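Local structure of EF0056 (Enterococcus faecalis, 6ORI) at residues 161-166 against 397-402; 187-192 against 393-398; 268-273 against 374-379. The protein is of unknown molecular function but is an enterococcal surface protein, probably linked to biofilm formation, with an immunoglobulin-like, calcium-binding N-terminal region. One frame throughout, in Å; residues are numbered along the deposited sequence.

Interaction 1: residues 161-166 against 397-402. With CA (calcium ion), chain B.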
loop_
_atom_site.group_PDB
_atom_site.type_symbol
_atom_site.label_atom_id
_atom_site.label_comp_id
_atom_site.label_asym_id
_atom_site.label_seq_id
_atom_site.Cartn_x
_atom_site.Cartn_y
_atom_site.Cartn_z
ATOM N N LYS A 161 5.883 -1.187 19.417
ATOM C CA LYS A 161 4.524 -0.699 19.597
ATOM C C LYS A 161 4.399 0.729 19.067
ATOM O O LYS A 161 3.423 1.067 18.413
ATOM C CB LYS A 161 4.159 -0.770 21.077
ATOM C CG LYS A 161 2.706 -0.519 21.425
ATOM C CD LYS A 161 2.238 -1.476 22.533
ATOM C CE LYS A 161 3.153 -1.474 23.776
ATOM N NZ LYS A 161 3.099 -2.764 24.524
ATOM N N SER A 162 5.402 1.554 19.331
ATOM C CA SER A 162 5.282 2.973 19.021
ATOM C C SER A 162 5.693 3.346 17.586
ATOM O O SER A 162 5.230 4.333 17.060
ATOM C CB SER A 162 6.070 3.803 20.027
ATOM O OG SER A 162 7.460 3.561 19.932
ATOM N N ASP A 163 6.638 2.608 16.998
ATOM C CA ASP A 163 7.051 2.808 15.602
ATOM C C ASP A 163 6.876 1.469 14.873
ATOM O O ASP A 163 7.600 0.491 15.131
ATOM C CB ASP A 163 8.528 3.217 15.490
ATOM C CG ASP A 163 8.787 4.694 15.743
ATOM O OD1 ASP A 163 7.855 5.502 15.790
ATOM O OD2 ASP A 163 9.984 5.060 15.840
ATOM N N ARG A 164 5.930 1.393 13.954
ATOM C CA ARG A 164 5.751 0.168 13.184
ATOM C C ARG A 164 6.942 -0.058 12.245
ATOM O O ARG A 164 7.602 0.885 11.840
ATOM C CB ARG A 164 4.448 0.221 12.385
ATOM C CG ARG A 164 3.188 0.474 13.228
ATOM C CD ARG A 164 3.045 -0.531 14.351
ATOM N NE ARG A 164 3.144 -1.921 13.913
ATOM C CZ ARG A 164 2.161 -2.828 13.945
ATOM N NH1 ARG A 164 2.413 -4.071 13.516
ATOM N NH2 ARG A 164 0.940 -2.508 14.387
ATOM N N LEU A 165 7.188 -1.318 11.918
ATOM C CA LEU A 165 8.292 -1.714 11.039
ATOM C C LEU A 165 7.885 -1.523 9.600
ATOM O O LEU A 165 7.059 -2.258 9.070
ATOM C CB LEU A 165 8.683 -3.171 11.255
ATOM C CG LEU A 165 9.230 -3.524 12.643
ATOM C CD1 LEU A 165 9.214 -5.049 12.817
ATOM C CD2 LEU A 165 10.620 -2.955 12.868
ATOM N N MET A 166 8.470 -0.526 8.969
ATOM C CA MET A 166 8.068 -0.159 7.638
ATOM C C MET A 166 8.766 -0.898 6.522
ATOM O O MET A 166 9.855 -1.479 6.691
ATOM C CB MET A 166 8.254 1.338 7.454
ATOM C CG MET A 166 9.690 1.806 7.351
ATOM S SD MET A 166 10.480 1.659 5.723
ATOM C CE MET A 166 9.621 2.942 4.851
ATOM N N TYR A 397 -0.130 2.963 7.562
ATOM C CA TYR A 397 0.221 3.742 8.725
ATOM C C TYR A 397 0.620 5.149 8.303
ATOM O O TYR A 397 0.945 5.421 7.133
ATOM C CB TYR A 397 1.331 3.057 9.546
ATOM C CG TYR A 397 2.715 3.258 9.014
ATOM C CD1 TYR A 397 3.150 2.611 7.852
ATOM C CD2 TYR A 397 3.577 4.125 9.643
ATOM C CE1 TYR A 397 4.411 2.814 7.360
ATOM C CE2 TYR A 397 4.847 4.338 9.145
ATOM C CZ TYR A 397 5.242 3.684 7.997
ATOM O OH TYR A 397 6.503 3.913 7.501
ATOM N N TYR A 398 0.581 6.045 9.284
ATOM C CA TYR A 398 1.168 7.371 9.142
ATOM C C TYR A 398 2.096 7.574 10.334
ATOM O O TYR A 398 1.682 7.439 11.486
ATOM C CB TYR A 398 0.109 8.475 9.074
ATOM C CG TYR A 398 0.700 9.756 8.579
ATOM C CD1 TYR A 398 1.269 10.672 9.452
ATOM C CD2 TYR A 398 0.742 10.021 7.240
ATOM C CE1 TYR A 398 1.851 11.830 8.973
ATOM C CE2 TYR A 398 1.295 11.169 6.763
ATOM C CZ TYR A 398 1.856 12.056 7.624
ATOM O OH TYR A 398 2.429 13.201 7.113
ATOM N N TYR A 399 3.365 7.857 10.043
ATOM C CA TYR A 399 4.422 7.920 11.054
ATOM C C TYR A 399 4.257 9.085 12.008
ATOM O O TYR A 399 3.938 10.198 11.583
ATOM C CB TYR A 399 5.773 8.067 10.371
ATOM C CG TYR A 399 6.943 8.337 11.313
ATOM C CD1 TYR A 399 7.389 7.365 12.204
ATOM C CD2 TYR A 399 7.627 9.544 11.265
ATOM C CE1 TYR A 399 8.459 7.606 13.056
ATOM C CE2 TYR A 399 8.708 9.793 12.102
ATOM C CZ TYR A 399 9.119 8.826 12.994
ATOM O OH TYR A 399 10.196 9.083 13.826
ATOM N N LEU A 400 4.488 8.811 13.294
ATOM C CA LEU A 400 4.527 9.830 14.353
ATOM C C LEU A 400 5.827 9.694 15.141
ATOM O O LEU A 400 6.123 8.621 15.674
ATOM C CB LEU A 400 3.353 9.646 15.308
ATOM C CG LEU A 400 2.533 10.899 15.586
ATOM C CD1 LEU A 400 1.997 11.510 14.275
ATOM C CD2 LEU A 400 1.402 10.545 16.545
ATOM N N GLN A 401 6.597 10.774 15.233
ATOM C CA GLN A 401 7.899 10.723 15.909
ATOM C C GLN A 401 7.742 10.474 17.401
ATOM O O GLN A 401 6.986 11.171 18.071
ATOM C CB GLN A 401 8.677 12.019 15.670
ATOM C CG GLN A 401 9.054 12.234 14.210
ATOM C CD GLN A 401 9.719 13.572 13.949
ATOM O OE1 GLN A 401 10.303 14.179 14.849
ATOM N NE2 GLN A 401 9.630 14.040 12.707
ATOM N N ASP A 402 8.463 9.479 17.915
ATOM C CA ASP A 402 8.399 9.127 19.329
ATOM C C ASP A 402 9.160 10.155 20.164
ATOM O O ASP A 402 10.153 10.724 19.702
ATOM C CB ASP A 402 8.995 7.734 19.563
ATOM C CG ASP A 402 8.214 6.630 18.861
ATOM O OD1 ASP A 402 7.106 6.916 18.346
ATOM O OD2 ASP A 402 8.702 5.473 18.841
HETATM CA CA CA B . 5.882 6.504 16.394
#
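The hydroxyl of S162 donates a short hydrogen bond to the carboxylate of D402, with OG 2.5 Å from OD2. The hydroxyl meets OD2 from above the carboxylate plane, 49° out of it. The other oxygen, OD1 of D402, binds the calcium ion at 2.3 Å. One carboxylate therefore spans the metal and the end of helix 157-162. S162 adds its own carbonyl to the site, with O 2.4 Å from calcium. From the other segment the carbonyl O of L400 binds calcium at 2.2 Å. In one of its two conformers D163 OD1 also reaches calcium, at 2.3 Å; its pairing with D402 is therefore less certain. In that conformer the metal between the two acids probably offsets the repulsion of their charges. G372 O and D374 OD1 complete the coordination.

The site lies where helix 157-162 ends, since D163 is the first residue to leave helical geometry. It ties the end of this helix, in the first part of the chain, to the tail after strand 394-398, an edge strand in a fold consistent with an immunoglobulin-like one. D402 is the last modelled residue. The C-terminal end of a helix carries partial negative charge, which would probably favour a cation here. D374 OD2 also accepts from R164 N, so a calcium ligand holds the turn after the helix.

Further along, M166 and Y397 make an apolar contact, with CB of M166 3.9 Å from CZ of Y397. The Y397 ring is brought there by chi1 of 80°, which sets CG between the backbone N and the carbonyl carbon.

Interaction 2: residues 187-192 against 393-398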
loop_
_atom_site.group_PDB
_atom_site.type_symbol
_atom_site.label_atom_id
_atom_site.label_comp_id
_atom_site.label_asym_id
_atom_site.label_seq_id
_atom_site.Cartn_x
_atom_site.Cartn_y
_atom_site.Cartn_z
ATOM N N THR A 187 4.097 1.978 0.429
ATOM C CA THR A 187 4.718 2.003 1.754
ATOM C C THR A 187 3.754 1.388 2.754
ATOM O O THR A 187 2.614 1.886 2.884
ATOM C CB THR A 187 5.058 3.434 2.186
ATOM O OG1 THR A 187 6.011 4.004 1.284
ATOM C CG2 THR A 187 5.634 3.472 3.613
ATOM N N GLY A 188 4.200 0.334 3.448
ATOM C CA GLY A 188 3.371 -0.393 4.395
ATOM C C GLY A 188 4.169 -0.786 5.619
ATOM O O GLY A 188 5.255 -0.266 5.818
ATOM N N TYR A 189 3.597 -1.655 6.440
ATOM C CA TYR A 189 4.264 -2.124 7.638
ATOM C C TYR A 189 4.097 -3.599 7.846
ATOM O O TYR A 189 3.120 -4.193 7.410
ATOM C CB TYR A 189 3.857 -1.332 8.893
ATOM C CG TYR A 189 2.420 -1.536 9.330
ATOM C CD1 TYR A 189 1.376 -0.830 8.737
ATOM C CD2 TYR A 189 2.101 -2.442 10.319
ATOM C CE1 TYR A 189 0.066 -1.030 9.135
ATOM C CE2 TYR A 189 0.799 -2.647 10.724
ATOM C CZ TYR A 189 -0.207 -1.937 10.131
ATOM O OH TYR A 189 -1.512 -2.159 10.541
ATOM N N PHE A 190 5.092 -4.224 8.462
ATOM C CA PHE A 190 5.012 -5.630 8.796
ATOM C C PHE A 190 4.051 -5.879 9.937
ATOM O O PHE A 190 4.114 -5.220 10.962
ATOM C CB PHE A 190 6.411 -6.163 9.175
ATOM C CG PHE A 190 7.403 -6.206 8.031
ATOM C CD1 PHE A 190 7.481 -7.301 7.204
ATOM C CD2 PHE A 190 8.287 -5.149 7.826
ATOM C CE1 PHE A 190 8.408 -7.327 6.168
ATOM C CE2 PHE A 190 9.220 -5.194 6.800
ATOM C CZ PHE A 190 9.278 -6.297 5.989
ATOM N N LEU A 191 3.177 -6.848 9.742
ATOM C CA LEU A 191 2.237 -7.251 10.788
ATOM C C LEU A 191 2.899 -8.154 11.794
ATOM O O LEU A 191 3.789 -8.945 11.467
ATOM C CB LEU A 191 1.040 -7.986 10.193
ATOM C CG LEU A 191 0.241 -7.225 9.151
ATOM C CD1 LEU A 191 -0.941 -8.078 8.732
ATOM C CD2 LEU A 191 -0.227 -5.896 9.685
ATOM N N THR A 192 2.454 -8.041 13.032
ATOM C CA THR A 192 2.989 -8.830 14.116
ATOM C C THR A 192 1.810 -9.282 14.961
ATOM O O THR A 192 0.664 -9.066 14.586
ATOM C CB THR A 192 3.946 -8.006 14.958
ATOM O OG1 THR A 192 3.238 -6.916 15.558
ATOM C CG2 THR A 192 5.082 -7.457 14.111
ATOM N N TYR A 393 -8.394 -6.603 1.920
ATOM C CA TYR A 393 -8.048 -5.863 3.123
ATOM C C TYR A 393 -6.640 -5.297 3.002
ATOM O O TYR A 393 -5.681 -6.031 2.686
ATOM C CB TYR A 393 -8.168 -6.746 4.377
ATOM C CG TYR A 393 -7.665 -6.105 5.638
ATOM C CD1 TYR A 393 -8.509 -5.365 6.447
ATOM C CD2 TYR A 393 -6.326 -6.224 6.002
ATOM C CE1 TYR A 393 -8.020 -4.777 7.640
ATOM C CE2 TYR A 393 -5.845 -5.650 7.154
ATOM C CZ TYR A 393 -6.687 -4.922 7.950
ATOM O OH TYR A 393 -6.170 -4.347 9.108
ATOM N N GLY A 394 -6.506 -4.009 3.263
ATOM C CA GLY A 394 -5.211 -3.383 3.371
ATOM C C GLY A 394 -5.123 -2.604 4.665
ATOM O O GLY A 394 -6.126 -2.121 5.201
ATOM N N THR A 395 -3.911 -2.483 5.172
ATOM C CA THR A 395 -3.671 -1.648 6.333
ATOM C C THR A 395 -2.445 -0.826 6.083
ATOM O O THR A 395 -1.504 -1.277 5.428
ATOM C CB THR A 395 -3.547 -2.464 7.633
ATOM O OG1 THR A 395 -3.391 -1.586 8.749
ATOM C CG2 THR A 395 -2.366 -3.428 7.588
ATOM N N GLY A 396 -2.463 0.396 6.585
ATOM C CA GLY A 396 -1.368 1.309 6.361
ATOM C C GLY A 396 -1.178 2.155 7.591
ATOM O O GLY A 396 -1.925 2.057 8.547
ATOM N N TYR A 397 -0.130 2.963 7.562
ATOM C CA TYR A 397 0.221 3.742 8.725
ATOM C C TYR A 397 0.620 5.149 8.303
ATOM O O TYR A 397 0.945 5.421 7.133
ATOM C CB TYR A 397 1.331 3.057 9.546
ATOM C CG TYR A 397 2.715 3.258 9.014
ATOM C CD1 TYR A 397 3.150 2.611 7.852
ATOM C CD2 TYR A 397 3.577 4.125 9.643
ATOM C CE1 TYR A 397 4.411 2.814 7.360
ATOM C CE2 TYR A 397 4.847 4.338 9.145
ATOM C CZ TYR A 397 5.242 3.684 7.997
ATOM O OH TYR A 397 6.503 3.913 7.501
ATOM N N TYR A 398 0.581 6.045 9.284
ATOM C CA TYR A 398 1.168 7.371 9.142
ATOM C C TYR A 398 2.096 7.574 10.334
ATOM O O TYR A 398 1.682 7.439 11.486
ATOM C CB TYR A 398 0.109 8.475 9.074
ATOM C CG TYR A 398 0.700 9.756 8.579
ATOM C CD1 TYR A 398 1.269 10.672 9.452
ATOM C CD2 TYR A 398 0.742 10.021 7.240
ATOM C CE1 TYR A 398 1.851 11.830 8.973
ATOM C CE2 TYR A 398 1.295 11.169 6.763
ATOM C CZ TYR A 398 1.856 12.056 7.624
ATOM O OH TYR A 398 2.429 13.201 7.113
HETATM O O HOH W 1 0.822 2.703 4.770
HETATM O O HOH W 2 0.982 -2.738 5.584
#
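Y189 and T395 meet through their hydroxyls, with Y189 OH 2.7 Å from T395 OG1. T395 holds OG1 trans to its N (chi1 -177°), which turns it to the Y189 hydroxyl. OG1 sits at the edge of the Y189 ring, near its plane. The two side chains cross at about a right angle. T395 OG1 is also hydrogen-bonded to D378 and to F377 O in the neighbouring strand.

Two waters join the backbones. One accepts from Y189 N at 3.0 Å and donates to T395 O at 2.9 Å. The other accepts from Y397 N at 3.0 Å and lies close to T187 O.

The rest is packing of rings and methyls, with the carbonyl O of G188 3.5 Å from Y397 CE1. The Y189 and Y397 side chains run antiparallel alongside each other, with CD1 of Y189 4.0 Å from CB of Y397. The methyl CG2 of T187 touches CE1 of Y397. L191 CD2 packs on T395 CG2, at the margin of the contact.

G188 and G396 lie nearest each other, CA to CA 5.4 Å. The axes of strands 187-189 and 394-398 approach to 5.9 Å at 99°. This is a near-orthogonal, water-bridged crossing of strands from two different beta sheets, not strand pairing. It joins the sheet containing strand 184-189 to edge strand 394-398 of the four-stranded sheet in the second half, consistent with an immunoglobulin-like fold.

Interaction 3: residues 268-273 against 374-379. With CA (calcium ion), chain B.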
loop_
_atom_site.group_PDB
_atom_site.type_symbol
_atom_site.label_atom_id
_atom_site.label_comp_id
_atom_site.label_asym_id
_atom_site.label_seq_id
_atom_site.Cartn_x
_atom_site.Cartn_y
_atom_site.Cartn_z
ATOM N N LYS A 268 -11.370 2.405 8.131
ATOM C CA LYS A 268 -11.180 2.522 9.566
ATOM C C LYS A 268 -10.027 3.446 9.823
ATOM O O LYS A 268 -8.950 3.308 9.225
ATOM C CB LYS A 268 -10.894 1.160 10.203
ATOM C CG LYS A 268 -10.821 1.204 11.737
ATOM C CD LYS A 268 -10.538 -0.187 12.309
ATOM C CE LYS A 268 -10.700 -0.214 13.826
ATOM N NZ LYS A 268 -9.786 0.745 14.498
ATOM N N ILE A 269 -10.228 4.437 10.678
ATOM C CA ILE A 269 -9.144 5.349 11.016
ATOM C C ILE A 269 -8.840 5.280 12.497
ATOM O O ILE A 269 -9.722 5.056 13.328
ATOM C CB ILE A 269 -9.424 6.803 10.584
ATOM C CG1 ILE A 269 -10.429 7.497 11.516
ATOM C CG2 ILE A 269 -9.898 6.837 9.125
ATOM C CD1 ILE A 269 -10.471 9.002 11.354
ATOM N N ASP A 270 -7.570 5.496 12.793
ATOM C CA ASP A 270 -7.041 5.407 14.135
ATOM C C ASP A 270 -7.940 6.173 15.106
ATOM O O ASP A 270 -8.305 7.309 14.855
ATOM C CB ASP A 270 -5.631 6.020 14.132
ATOM C CG ASP A 270 -4.852 5.705 15.384
ATOM O OD1 ASP A 270 -5.219 6.187 16.477
ATOM O OD2 ASP A 270 -3.858 4.976 15.256
ATOM N N GLU A 271 -8.294 5.525 16.213
ATOM C CA GLU A 271 -9.229 6.112 17.157
ATOM C C GLU A 271 -8.787 7.499 17.644
ATOM O O GLU A 271 -9.611 8.361 17.889
ATOM C CB GLU A 271 -9.465 5.166 18.351
ATOM C CG GLU A 271 -8.219 4.793 19.131
ATOM C CD GLU A 271 -8.515 3.928 20.338
ATOM O OE1 GLU A 271 -9.639 4.019 20.876
ATOM O OE2 GLU A 271 -7.621 3.155 20.749
ATOM N N ARG A 272 -7.483 7.711 17.762
ATOM C CA ARG A 272 -7.004 9.004 18.229
ATOM C C ARG A 272 -7.311 10.156 17.273
ATOM O O ARG A 272 -7.428 11.319 17.679
ATOM C CB ARG A 272 -5.514 8.919 18.506
ATOM C CG ARG A 272 -5.156 8.029 19.668
ATOM C CD ARG A 272 -3.666 7.788 19.721
ATOM N NE ARG A 272 -3.245 6.983 18.588
ATOM C CZ ARG A 272 -2.022 6.974 18.077
ATOM N NH1 ARG A 272 -1.058 7.737 18.591
ATOM N NH2 ARG A 272 -1.762 6.181 17.055
ATOM N N LEU A 273 -7.420 9.849 15.984
ATOM C CA LEU A 273 -7.647 10.877 14.985
ATOM C C LEU A 273 -9.104 11.235 14.764
ATOM O O LEU A 273 -9.421 12.286 14.199
ATOM C CB LEU A 273 -7.030 10.445 13.660
ATOM C CG LEU A 273 -5.564 10.786 13.495
ATOM C CD1 LEU A 273 -5.045 10.053 12.250
ATOM C CD2 LEU A 273 -5.373 12.307 13.370
ATOM N N ASP A 374 2.325 5.255 16.038
ATOM C CA ASP A 374 2.014 5.679 14.670
ATOM C C ASP A 374 0.529 5.503 14.440
ATOM O O ASP A 374 -0.111 4.667 15.069
ATOM C CB ASP A 374 2.789 4.857 13.641
ATOM C CG ASP A 374 4.284 5.027 13.773
ATOM O OD1 ASP A 374 4.748 6.005 14.429
ATOM O OD2 ASP A 374 5.008 4.161 13.223
ATOM N N PHE A 375 -0.039 6.292 13.532
ATOM C CA PHE A 375 -1.472 6.169 13.254
ATOM C C PHE A 375 -1.727 5.033 12.282
ATOM O O PHE A 375 -1.011 4.893 11.294
ATOM C CB PHE A 375 -2.014 7.446 12.641
ATOM C CG PHE A 375 -1.931 8.640 13.528
ATOM C CD1 PHE A 375 -2.573 8.680 14.754
ATOM C CD2 PHE A 375 -1.219 9.748 13.112
ATOM C CE1 PHE A 375 -2.503 9.812 15.546
ATOM C CE2 PHE A 375 -1.140 10.880 13.906
ATOM C CZ PHE A 375 -1.781 10.906 15.126
ATOM N N ILE A 376 -2.755 4.246 12.558
ATOM C CA ILE A 376 -3.103 3.076 11.741
ATOM C C ILE A 376 -4.428 3.306 11.021
ATOM O O ILE A 376 -5.372 3.822 11.602
ATOM C CB ILE A 376 -3.217 1.813 12.617
ATOM C CG1 ILE A 376 -1.886 1.545 13.337
ATOM C CG2 ILE A 376 -3.613 0.609 11.781
ATOM C CD1 ILE A 376 -0.690 1.334 12.436
ATOM N N PHE A 377 -4.473 2.897 9.758
ATOM C CA PHE A 377 -5.650 2.999 8.904
ATOM C C PHE A 377 -5.904 1.676 8.191
ATOM O O PHE A 377 -4.979 1.018 7.742
ATOM C CB PHE A 377 -5.465 4.098 7.861
ATOM C CG PHE A 377 -5.089 5.422 8.449
ATOM C CD1 PHE A 377 -3.775 5.743 8.673
ATOM C CD2 PHE A 377 -6.055 6.329 8.821
ATOM C CE1 PHE A 377 -3.440 6.941 9.217
ATOM C CE2 PHE A 377 -5.703 7.530 9.374
ATOM C CZ PHE A 377 -4.398 7.837 9.571
ATOM N N ASP A 378 -7.164 1.307 8.020
ATOM C CA ASP A 378 -7.499 0.057 7.329
ATOM C C ASP A 378 -8.571 0.330 6.291
ATOM O O ASP A 378 -9.352 1.271 6.430
ATOM C CB ASP A 378 -8.025 -0.973 8.326
ATOM C CG ASP A 378 -7.147 -1.103 9.555
ATOM O OD1 ASP A 378 -6.207 -1.912 9.520
ATOM O OD2 ASP A 378 -7.366 -0.369 10.544
ATOM N N SER A 379 -8.628 -0.509 5.271
ATOM C CA SER A 379 -9.679 -0.424 4.269
ATOM C C SER A 379 -9.914 -1.803 3.694
ATOM O O SER A 379 -8.984 -2.600 3.580
ATOM C CB SER A 379 -9.310 0.544 3.161
ATOM O OG SER A 379 -9.052 1.827 3.680
HETATM CA CA CA B . 5.882 6.504 16.394
#
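D270 holds I376 through its carboxylate, with I376 N donating to OD2 at 3.0 Å and an N-H...O angle of 161°. The bond uses the anti lone pair of OD2. D270 chi1 of -167° swings the carboxylate across to I376 N. Beside it, L273 places CD1 over one face of the F375 ring, a CH-pi contact 3.8 Å from the centroid. The same methyl reaches CZ of F377 at 3.5 Å. The guanidinium of R272 lies with one face against F375 CD1, the two planes 41° apart.

R272 also fixes the D270 carboxylate. It grips it side-on in a salt bridge, NE to OD1 at 3.0 Å and NH2 to OD2. R272 N donates to OD1 as well, closing an Asx turn. Both oxygens thus have two donors, which holds the carboxylate's rotation. NH2 makes a weak bond to D374 O, and NH1 donates to E373 O. D374 points away from 268-273, toward the calcium ion.

Further back, K268 and D378 form an antiparallel hydrogen-bonded pair, with K268 N to D378 O and D378 N to K268 O. Their side chains run alongside each other.

Strand 264-269 lies between strands 318-322 and 375-382, and strand 394-398 flanks 375-382 beyond. L273 and F377 face strand 239-248 of the five-stranded sheet, and F377 also touches strand 340-348, as in the core of an immunoglobulin-like sandwich.

How the interactions relate
From the N terminus the chain passes 161-166, then 187-192, then 268-273. The partners come in reverse order: 374-379, 393-398 and 397-402. The loops are therefore nested. Interaction 3 closes the innermost, interaction 2 encloses it, and interaction 1 is the outermost. Interactions 1 and 2 share Y397 and Y398 on strand 394-398, so their loops end on the same strand. Interaction 3 joins two neighbouring strands of one sheet, and Y398 N probably bonds to F375 O across to the next strand. Interactions 1 and 2 tie the first half of the chain to that sheet. The calcium ion touches both interaction 1 and interaction 3.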